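Local coordinates for BpsB (PgaB), Poly-beta-1,6-N-acetyl-D-glucosamine N-deacetylase (Bordetella bronchiseptica RB50, PDB 5BU6), which deacetylates poly-beta-1,6-N-acetyl-D-glucosamine as a family 4 carbohydrate esterase and is required for biofilm formation in this bacterium, at residues A98-W112 / L148-R160. The protein carries 5 engineered substitutions. Residues are numbered along the deposited sequence; the frame is centred on the assembly and turned at random.
Engineered in segment 98-112: Ala98 (natural residue Lys), Ala99 (natural residue Lys). With NI (nickel (II) ion), chain C; EDO (1,2-ethanediol), chain J.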
ATOM      1  N   ALA A  98      17.973  -3.479   5.586  1.00 40.34           N
ATOM      2  CA  ALA A  98      18.900  -3.634   6.706  1.00 43.60           C
ATOM      3  C   ALA A  98      20.297  -3.132   6.364  1.00 45.90           C
ATOM      4  O   ALA A  98      20.922  -2.423   7.152  1.00 43.42           O
ATOM      5  CB  ALA A  98      18.953  -5.086   7.146  1.00 38.53           C
ATOM      6  N   ALA A  99      20.790  -3.504   5.185  1.00 39.81           N
ATOM      7  CA  ALA A  99      22.138  -3.148   4.773  1.00 43.06           C
ATOM      8  C   ALA A  99      22.322  -1.639   4.602  1.00 42.35           C
ATOM      9  O   ALA A  99      23.377  -1.110   4.916  1.00 43.06           O
ATOM     10  CB  ALA A  99      22.497  -3.870   3.480  1.00 45.14           C
ATOM     11  N   PHE A 100      21.297  -0.954   4.105  1.00 42.34           N
ATOM     12  CA  PHE A 100      21.364   0.499   3.930  1.00 42.14           C
ATOM     13  C   PHE A 100      20.847   1.248   5.159  1.00 47.76           C
ATOM     14  O   PHE A 100      20.967   2.468   5.239  1.00 41.04           O
ATOM     15  CB  PHE A 100      20.553   0.924   2.701  1.00 38.22           C
ATOM     16  CG  PHE A 100      21.267   0.705   1.391  1.00 42.11           C
ATOM     17  CD1 PHE A 100      21.311  -0.554   0.811  1.00 42.00           C
ATOM     18  CD2 PHE A 100      21.876   1.768   0.733  1.00 46.18           C
ATOM     19  CE1 PHE A 100      21.984  -0.757  -0.403  1.00 43.62           C
ATOM     20  CE2 PHE A 100      22.537   1.572  -0.480  1.00 50.10           C
ATOM     21  CZ  PHE A 100      22.584   0.308  -1.046  1.00 49.14           C
ATOM     22  N   ASN A 101      20.264   0.499   6.097  1.00 42.02           N
ATOM     23  CA  ASN A 101      19.574   1.035   7.266  1.00 46.98           C
ATOM     24  C   ASN A 101      18.454   2.003   6.903  1.00 40.98           C
ATOM     25  O   ASN A 101      18.299   3.046   7.521  1.00 41.70           O
ATOM     26  CB  ASN A 101      20.556   1.724   8.222  1.00 48.32           C
ATOM     27  CG  ASN A 101      19.977   1.883   9.615  1.00 55.92           C
ATOM     28  OD1 ASN A 101      19.332   0.970  10.135  1.00 59.94           O
ATOM     29  ND2 ASN A 101      20.172   3.051  10.211  1.00 52.16           N
ATOM     30  N   TYR A 102      17.671   1.647   5.890  1.00 33.62           N
ATOM     31  CA  TYR A 102      16.512   2.433   5.488  1.00 32.96           C
ATOM     32  C   TYR A 102      15.218   1.851   6.059  1.00 38.26           C
ATOM     33  O   TYR A 102      14.979   0.651   5.918  1.00 36.42           O
ATOM     34  CB  TYR A 102      16.372   2.453   3.981  1.00 32.26           C
ATOM     35  CG  TYR A 102      17.449   3.150   3.194  1.00 35.68           C
ATOM     36  CD1 TYR A 102      18.286   4.102   3.773  1.00 39.72           C
ATOM     37  CD2 TYR A 102      17.578   2.895   1.838  1.00 41.64           C
ATOM     38  CE1 TYR A 102      19.241   4.756   3.007  1.00 47.06           C
ATOM     39  CE2 TYR A 102      18.529   3.533   1.078  1.00 43.99           C
ATOM     40  CZ  TYR A 102      19.349   4.457   1.657  1.00 44.19           C
ATOM     41  OH  TYR A 102      20.272   5.077   0.846  1.00 44.50           O
ATOM     42  N   PRO A 103      14.362   2.697   6.656  1.00 32.44           N
ATOM     43  CA  PRO A 103      13.017   2.216   6.994  1.00 32.16           C
ATOM     44  C   PRO A 103      12.128   2.074   5.760  1.00 33.59           C
ATOM     45  O   PRO A 103      12.432   2.634   4.712  1.00 28.19           O
ATOM     46  CB  PRO A 103      12.466   3.304   7.930  1.00 32.86           C
ATOM     47  CG  PRO A 103      13.236   4.532   7.576  1.00 36.23           C
ATOM     48  CD  PRO A 103      14.600   4.081   7.123  1.00 32.80           C
ATOM     49  N   ALA A 104      11.015   1.363   5.909  1.00 32.61           N
ATOM     50  CA  ALA A 104      10.031   1.236   4.847  1.00 34.15           C
ATOM     51  C   ALA A 104       8.644   0.935   5.414  1.00 34.66           C
ATOM     52  O   ALA A 104       8.514   0.563   6.574  1.00 34.46           O
ATOM     53  CB  ALA A 104      10.447   0.147   3.879  1.00 30.50           C
ATOM     54  N   VAL A 105       7.624   1.122   4.584  1.00 31.71           N
ATOM     55  CA  VAL A 105       6.262   0.665   4.852  1.00 29.25           C
ATOM     56  C   VAL A 105       6.015  -0.593   4.013  1.00 27.64           C
ATOM     57  O   VAL A 105       6.332  -0.599   2.825  1.00 29.29           O
ATOM     58  CB  VAL A 105       5.221   1.732   4.467  1.00 32.34           C
ATOM     59  CG1 VAL A 105       3.795   1.244   4.772  1.00 33.10           C
ATOM     60  CG2 VAL A 105       5.533   3.019   5.180  1.00 37.26           C
ATOM     61  N   VAL A 106       5.460  -1.634   4.622  1.00 27.36           N
ATOM     62  CA  VAL A 106       5.024  -2.812   3.873  1.00 33.26           C
ATOM     63  C   VAL A 106       3.508  -2.931   4.039  1.00 33.26           C
ATOM     64  O   VAL A 106       3.024  -2.999   5.156  1.00 30.90           O
ATOM     65  CB  VAL A 106       5.716  -4.099   4.370  1.00 32.02           C
ATOM     66  CG1 VAL A 106       5.118  -5.337   3.673  1.00 37.97           C
ATOM     67  CG2 VAL A 106       7.230  -4.018   4.154  1.00 31.57           C
ATOM     68  N   ALA A 107       2.767  -2.926   2.940  1.00 31.57           N
ATOM     69  CA  ALA A 107       1.306  -2.929   3.009  1.00 31.74           C
ATOM     70  C   ALA A 107       0.807  -4.308   2.575  1.00 32.06           C
ATOM     71  O   ALA A 107       1.167  -4.802   1.490  1.00 31.67           O
ATOM     72  CB  ALA A 107       0.714  -1.823   2.137  1.00 34.27           C
ATOM     73  N   VAL A 108       0.008  -4.914   3.445  1.00 32.51           N
ATOM     74  CA  VAL A 108      -0.404  -6.311   3.354  1.00 32.29           C
ATOM     75  C   VAL A 108      -1.834  -6.445   2.843  1.00 30.75           C
ATOM     76  O   VAL A 108      -2.710  -5.810   3.392  1.00 27.72           O
ATOM     77  CB  VAL A 108      -0.309  -6.962   4.757  1.00 39.96           C
ATOM     78  CG1 VAL A 108      -0.881  -8.358   4.771  1.00 35.01           C
ATOM     79  CG2 VAL A 108       1.137  -6.923   5.256  1.00 50.70           C
ATOM     80  N   VAL A 109      -2.082  -7.241   1.801  1.00 33.79           N
ATOM     81  CA  VAL A 109      -3.465  -7.574   1.436  1.00 30.10           C
ATOM     82  C   VAL A 109      -3.831  -8.801   2.258  1.00 31.81           C
ATOM     83  O   VAL A 109      -3.334  -9.895   1.995  1.00 30.16           O
ATOM     84  CB  VAL A 109      -3.650  -7.885  -0.052  1.00 30.79           C
ATOM     85  CG1 VAL A 109      -5.122  -8.154  -0.341  1.00 29.29           C
ATOM     86  CG2 VAL A 109      -3.118  -6.735  -0.926  1.00 28.79           C
ATOM     87  N   THR A 110      -4.653  -8.640   3.280  1.00 28.51           N
ATOM     88  CA  THR A 110      -4.699  -9.699   4.284  1.00 31.25           C
ATOM     89  C   THR A 110      -5.474 -10.935   3.806  1.00 32.40           C
ATOM     90  O   THR A 110      -5.271 -12.020   4.326  1.00 37.45           O
ATOM     91  CB  THR A 110      -5.258  -9.189   5.631  1.00 30.35           C
ATOM     92  OG1 THR A 110      -6.550  -8.607   5.453  1.00 31.62           O
ATOM     93  CG2 THR A 110      -4.313  -8.139   6.223  1.00 29.01           C
ATOM     94  N   SER A 111      -6.337 -10.803   2.809  1.00 28.15           N
ATOM     95  CA  SER A 111      -7.003 -12.007   2.319  1.00 32.46           C
ATOM     96  C   SER A 111      -6.026 -12.887   1.513  1.00 36.26           C
ATOM     97  O   SER A 111      -6.294 -14.068   1.292  1.00 36.67           O
ATOM     98  CB  SER A 111      -8.244 -11.674   1.471  1.00 34.98           C
ATOM     99  OG  SER A 111      -7.873 -11.151   0.213  1.00 37.44           O
ATOM    100  N   TRP A 112      -4.904 -12.309   1.091  1.00 31.76           N
ATOM    101  CA  TRP A 112      -3.862 -13.038   0.383  1.00 34.39           C
ATOM    102  C   TRP A 112      -2.905 -13.700   1.364  1.00 33.15           C
ATOM    103  O   TRP A 112      -2.667 -14.891   1.313  1.00 32.87           O
ATOM    104  CB  TRP A 112      -3.080 -12.082  -0.537  1.00 32.85           C
ATOM    105  CG  TRP A 112      -3.874 -11.504  -1.657  1.00 32.15           C
ATOM    106  CD1 TRP A 112      -5.154 -11.788  -1.984  1.00 32.53           C
ATOM    107  CD2 TRP A 112      -3.425 -10.519  -2.609  1.00 29.04           C
ATOM    108  NE1 TRP A 112      -5.543 -11.049  -3.074  1.00 32.77           N
ATOM    109  CE2 TRP A 112      -4.498 -10.272  -3.486  1.00 35.39           C
ATOM    110  CE3 TRP A 112      -2.232  -9.832  -2.792  1.00 30.99           C
ATOM    111  CZ2 TRP A 112      -4.416  -9.363  -4.536  1.00 41.76           C
ATOM    112  CZ3 TRP A 112      -2.142  -8.924  -3.861  1.00 32.68           C
ATOM    113  CH2 TRP A 112      -3.234  -8.703  -4.706  1.00 33.12           C
ATOM    114  N   LEU A 148      12.670  -1.589  11.433  1.00 37.97           N
ATOM    115  CA  LEU A 148      12.834  -0.899  10.162  1.00 36.80           C
ATOM    116  C   LEU A 148      11.528  -0.781   9.389  1.00 35.49           C
ATOM    117  O   LEU A 148      11.420   0.038   8.500  1.00 39.27           O
ATOM    118  CB  LEU A 148      13.849  -1.622   9.277  1.00 42.79           C
ATOM    119  CG  LEU A 148      15.301  -1.738   9.718  1.00 46.94           C
ATOM    120  CD1 LEU A 148      15.973  -2.789   8.856  1.00 50.55           C
ATOM    121  CD2 LEU A 148      15.998  -0.394   9.576  1.00 49.06           C
ATOM    122  N   VAL A 149      10.541  -1.606   9.717  1.00 34.56           N
ATOM    123  CA  VAL A 149       9.385  -1.745   8.841  1.00 30.40           C
ATOM    124  C   VAL A 149       8.079  -1.410   9.552  1.00 33.20           C
ATOM    125  O   VAL A 149       7.797  -1.945  10.607  1.00 36.96           O
ATOM    126  CB  VAL A 149       9.305  -3.178   8.289  1.00 34.13           C
ATOM    127  CG1 VAL A 149       7.989  -3.414   7.575  1.00 32.92           C
ATOM    128  CG2 VAL A 149      10.501  -3.468   7.376  1.00 33.91           C
ATOM    129  N   GLU A 150       7.283  -0.541   8.945  1.00 33.40           N
ATOM    130  CA  GLU A 150       5.929  -0.224   9.418  1.00 33.89           C
ATOM    131  C   GLU A 150       4.957  -1.056   8.599  1.00 36.59           C
ATOM    132  O   GLU A 150       4.996  -1.028   7.368  1.00 35.45           O
ATOM    133  CB  GLU A 150       5.623   1.261   9.237  1.00 35.35           C
ATOM    134  CG  GLU A 150       4.157   1.649   9.396  1.00 60.53           C
ATOM    135  CD  GLU A 150       3.861   2.314  10.736  1.00 86.58           C
ATOM    136  OE1 GLU A 150       4.805   2.517  11.531  1.00 95.61           O
ATOM    137  OE2 GLU A 150       2.682   2.639  10.994  1.00 90.87           O
ATOM    138  N   LEU A 151       4.092  -1.802   9.267  1.00 32.95           N
ATOM    139  CA  LEU A 151       3.082  -2.579   8.554  1.00 29.56           C
ATOM    140  C   LEU A 151       1.845  -1.718   8.352  1.00 27.46           C
ATOM    141  O   LEU A 151       1.431  -0.954   9.241  1.00 31.04           O
ATOM    142  CB  LEU A 151       2.730  -3.854   9.322  1.00 33.90           C
ATOM    143  CG  LEU A 151       3.816  -4.917   9.486  1.00 38.25           C
ATOM    144  CD1 LEU A 151       3.225  -6.186  10.121  1.00 34.79           C
ATOM    145  CD2 LEU A 151       4.489  -5.234   8.167  1.00 38.80           C
ATOM    146  N   ALA A 152       1.261  -1.839   7.172  1.00 27.95           N
ATOM    147  CA  ALA A 152       0.065  -1.104   6.819  1.00 28.94           C
ATOM    148  C   ALA A 152      -0.940  -2.060   6.199  1.00 29.05           C
ATOM    149  O   ALA A 152      -0.572  -3.140   5.758  1.00 32.04           O
ATOM    150  CB  ALA A 152       0.404   0.023   5.831  1.00 28.86           C
ATOM    151  N   SER A 153      -2.200  -1.656   6.162  1.00 31.62           N
ATOM    152  CA  SER A 153      -3.209  -2.393   5.415  1.00 30.60           C
ATOM    153  C   SER A 153      -3.134  -2.040   3.935  1.00 32.66           C
ATOM    154  O   SER A 153      -3.041  -0.864   3.578  1.00 26.77           O
ATOM    155  CB  SER A 153      -4.605  -2.091   5.956  1.00 31.42           C
ATOM    156  OG  SER A 153      -5.623  -2.714   5.201  1.00 30.91           O
ATOM    157  N   HIS A 154      -3.186  -3.068   3.086  1.00 28.92           N
ATOM    158  CA  HIS A 154      -3.450  -2.887   1.651  1.00 32.12           C
ATOM    159  C   HIS A 154      -4.856  -3.399   1.348  1.00 34.67           C
ATOM    160  O   HIS A 154      -5.122  -3.864   0.244  1.00 35.80           O
ATOM    161  CB  HIS A 154      -2.395  -3.627   0.807  1.00 30.81           C
ATOM    162  CG  HIS A 154      -2.177  -3.036  -0.546  1.00 26.99           C
ATOM    163  ND1 HIS A 154      -2.606  -1.768  -0.885  1.00 28.34           N
ATOM    164  CD2 HIS A 154      -1.583  -3.542  -1.654  1.00 28.89           C
ATOM    165  CE1 HIS A 154      -2.292  -1.521  -2.147  1.00 31.43           C
ATOM    166  NE2 HIS A 154      -1.652  -2.574  -2.629  1.00 24.78           N
ATOM    167  N   SER A 155      -5.729  -3.278   2.353  1.00 33.82           N
ATOM    168  CA  SER A 155      -7.115  -3.796   2.416  1.00 33.47           C
ATOM    169  C   SER A 155      -7.114  -5.292   2.756  1.00 34.41           C
ATOM    170  O   SER A 155      -6.074  -5.929   2.770  1.00 34.05           O
ATOM    171  CB  SER A 155      -7.913  -3.555   1.124  1.00 29.64           C
ATOM    172  OG  SER A 155      -7.641  -4.550   0.142  1.00 31.82           O
ATOM    173  N   HIS A 156      -8.287  -5.826   3.069  1.00 35.41           N
ATOM    174  CA  HIS A 156      -8.462  -7.273   3.215  1.00 36.83           C
ATOM    175  C   HIS A 156      -8.706  -7.868   1.835  1.00 33.52           C
ATOM    176  O   HIS A 156      -7.909  -8.635   1.344  1.00 31.17           O
ATOM    177  CB  HIS A 156      -9.622  -7.612   4.166  1.00 38.65           C
ATOM    178  CG  HIS A 156      -9.832  -9.084   4.375  1.00 32.00           C
ATOM    179  ND1 HIS A 156      -8.856  -9.911   4.884  1.00 29.87           N
ATOM    180  CD2 HIS A 156     -10.906  -9.873   4.134  1.00 37.86           C
ATOM    181  CE1 HIS A 156      -9.320 -11.146   4.954  1.00 31.13           C
ATOM    182  NE2 HIS A 156     -10.561 -11.153   4.498  1.00 38.44           N
ATOM    183  N   ASN A 157      -9.802  -7.479   1.207  1.00 32.31           N
ATOM    184  CA  ASN A 157     -10.150  -8.012  -0.102  1.00 37.91           C
ATOM    185  C   ASN A 157     -10.636  -6.918  -1.053  1.00 35.24           C
ATOM    186  O   ASN A 157     -11.623  -7.079  -1.739  1.00 41.45           O
ATOM    187  CB  ASN A 157     -11.211  -9.103   0.052  1.00 38.92           C
ATOM    188  CG  ASN A 157     -11.403  -9.924  -1.201  1.00 42.54           C
ATOM    189  OD1 ASN A 157     -10.515  -9.999  -2.064  1.00 41.10           O
ATOM    190  ND2 ASN A 157     -12.572 -10.540  -1.318  1.00 44.63           N
ATOM    191  N   LEU A 158      -9.951  -5.782  -1.080  1.00 33.26           N
ATOM    192  CA  LEU A 158     -10.340  -4.727  -2.020  1.00 34.59           C
ATOM    193  C   LEU A 158      -9.334  -4.596  -3.150  1.00 31.55           C
ATOM    194  O   LEU A 158      -9.426  -3.674  -3.958  1.00 36.86           O
ATOM    195  CB  LEU A 158     -10.475  -3.390  -1.301  1.00 38.55           C
ATOM    196  CG  LEU A 158     -11.525  -3.383  -0.194  1.00 35.53           C
ATOM    197  CD1 LEU A 158     -11.499  -2.029   0.473  1.00 40.17           C
ATOM    198  CD2 LEU A 158     -12.907  -3.693  -0.733  1.00 35.75           C
ATOM    199  N   HIS A 159      -8.364  -5.503  -3.194  1.00 31.62           N
ATOM    200  CA  HIS A 159      -7.305  -5.415  -4.204  1.00 32.13           C
ATOM    201  C   HIS A 159      -7.729  -6.178  -5.463  1.00 40.89           C
ATOM    202  O   HIS A 159      -7.046  -7.101  -5.915  1.00 36.58           O
ATOM    203  CB  HIS A 159      -5.982  -5.950  -3.625  1.00 29.95           C
ATOM    204  CG  HIS A 159      -4.758  -5.375  -4.280  1.00 30.68           C
ATOM    205  ND1 HIS A 159      -4.541  -5.437  -5.638  1.00 34.47           N
ATOM    206  CD2 HIS A 159      -3.675  -4.755  -3.759  1.00 33.95           C
ATOM    207  CE1 HIS A 159      -3.389  -4.863  -5.930  1.00 38.65           C
ATOM    208  NE2 HIS A 159      -2.843  -4.437  -4.807  1.00 33.47           N
ATOM    209  N   ARG A 160      -8.876  -5.792  -6.020  1.00 34.26           N
ATOM    210  CA  ARG A 160      -9.428  -6.482  -7.171  1.00 36.53           C
ATOM    211  C   ARG A 160     -10.509  -5.637  -7.801  1.00 41.04           C
ATOM    212  O   ARG A 160     -10.915  -4.613  -7.240  1.00 40.81           O
ATOM    213  CB  ARG A 160     -10.010  -7.832  -6.758  1.00 41.80           C
ATOM    214  CG  ARG A 160     -11.115  -7.653  -5.740  1.00 46.08           C
ATOM    215  CD  ARG A 160     -11.716  -8.930  -5.200  1.00 48.46           C
ATOM    216  NE  ARG A 160     -12.620  -8.561  -4.110  1.00 61.87           N
ATOM    217  CZ  ARG A 160     -13.939  -8.423  -4.217  1.00 65.36           C
ATOM    218  NH1 ARG A 160     -14.646  -8.056  -3.156  1.00 68.62           N
ATOM    219  NH2 ARG A 160     -14.562  -8.670  -5.365  1.00 56.24           N
TER
HETATM  220 NI    NI C 401      -1.079  -3.360  -4.599  1.00 34.40          NI
HETATM  221  C1  EDO J 408       8.603   1.877  11.810  1.00 49.41           C
HETATM  222  O1  EDO J 408       9.515   2.089  10.726  1.00 44.47           O
HETATM  223  C2  EDO J 408       8.159   3.227  12.377  1.00 50.51           C
HETATM  224  O2  EDO J 408       7.214   3.886  11.516  1.00 38.68           O
HETATM  225  O   HOH W   1       0.805  -2.378  -4.521  1.00 43.40           O
HETATM  226  O   HOH W   2      -0.329  -3.977  -6.538  1.00 33.61           O
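Neighbouring parallel strands of the deacetylase core, 104-108 and 149-153, pair here, and the chain leaving strand 149-153 carries both histidines of the metal site. Backbone bonds stitch them from Ala104 N to Leu148 O (2.9 Å) through to His154 N and Val108 O (2.8 Å), and Thr110 N to Ser155 O carries the pairing past the strands. On one face of the sheet Val106 CG2 packs on Val149 CG1 at 3.6 Å; on the other, Ala107 CB meets the CB atoms of Ala152 and His154. Beyond the strands, Val109 splits its branches: CG2 wedges against CD2 of both His154 and His159, 3.5 Å from the latter, while CG1 sits by His156 O. The CH2 corner of Trp112 lies over one face of the His159 ring, the planes inclined at 43°. His154 NE2 and His159 NE2 bind nickel at 2.2 and 2.1 Å, with Asp84 and two waters among the other ligands; His154 ND1 is hydrogen-bonded to Val219 O, which helps fix the ring's rotation. At the start of helix 110-113, Thr110 OG1 and His156 ND1 share a hydrogen bond (2.7 Å) at the ring edge. Ser111, its OG turned back between backbone N and carbonyl carbon (chi1 72°), grips His156 O with both N and OG and lays CB over that imidazole's face. An Asp-His-His metal site just beyond the ends of the parallel strands is characteristic of family 4 carbohydrate esterases.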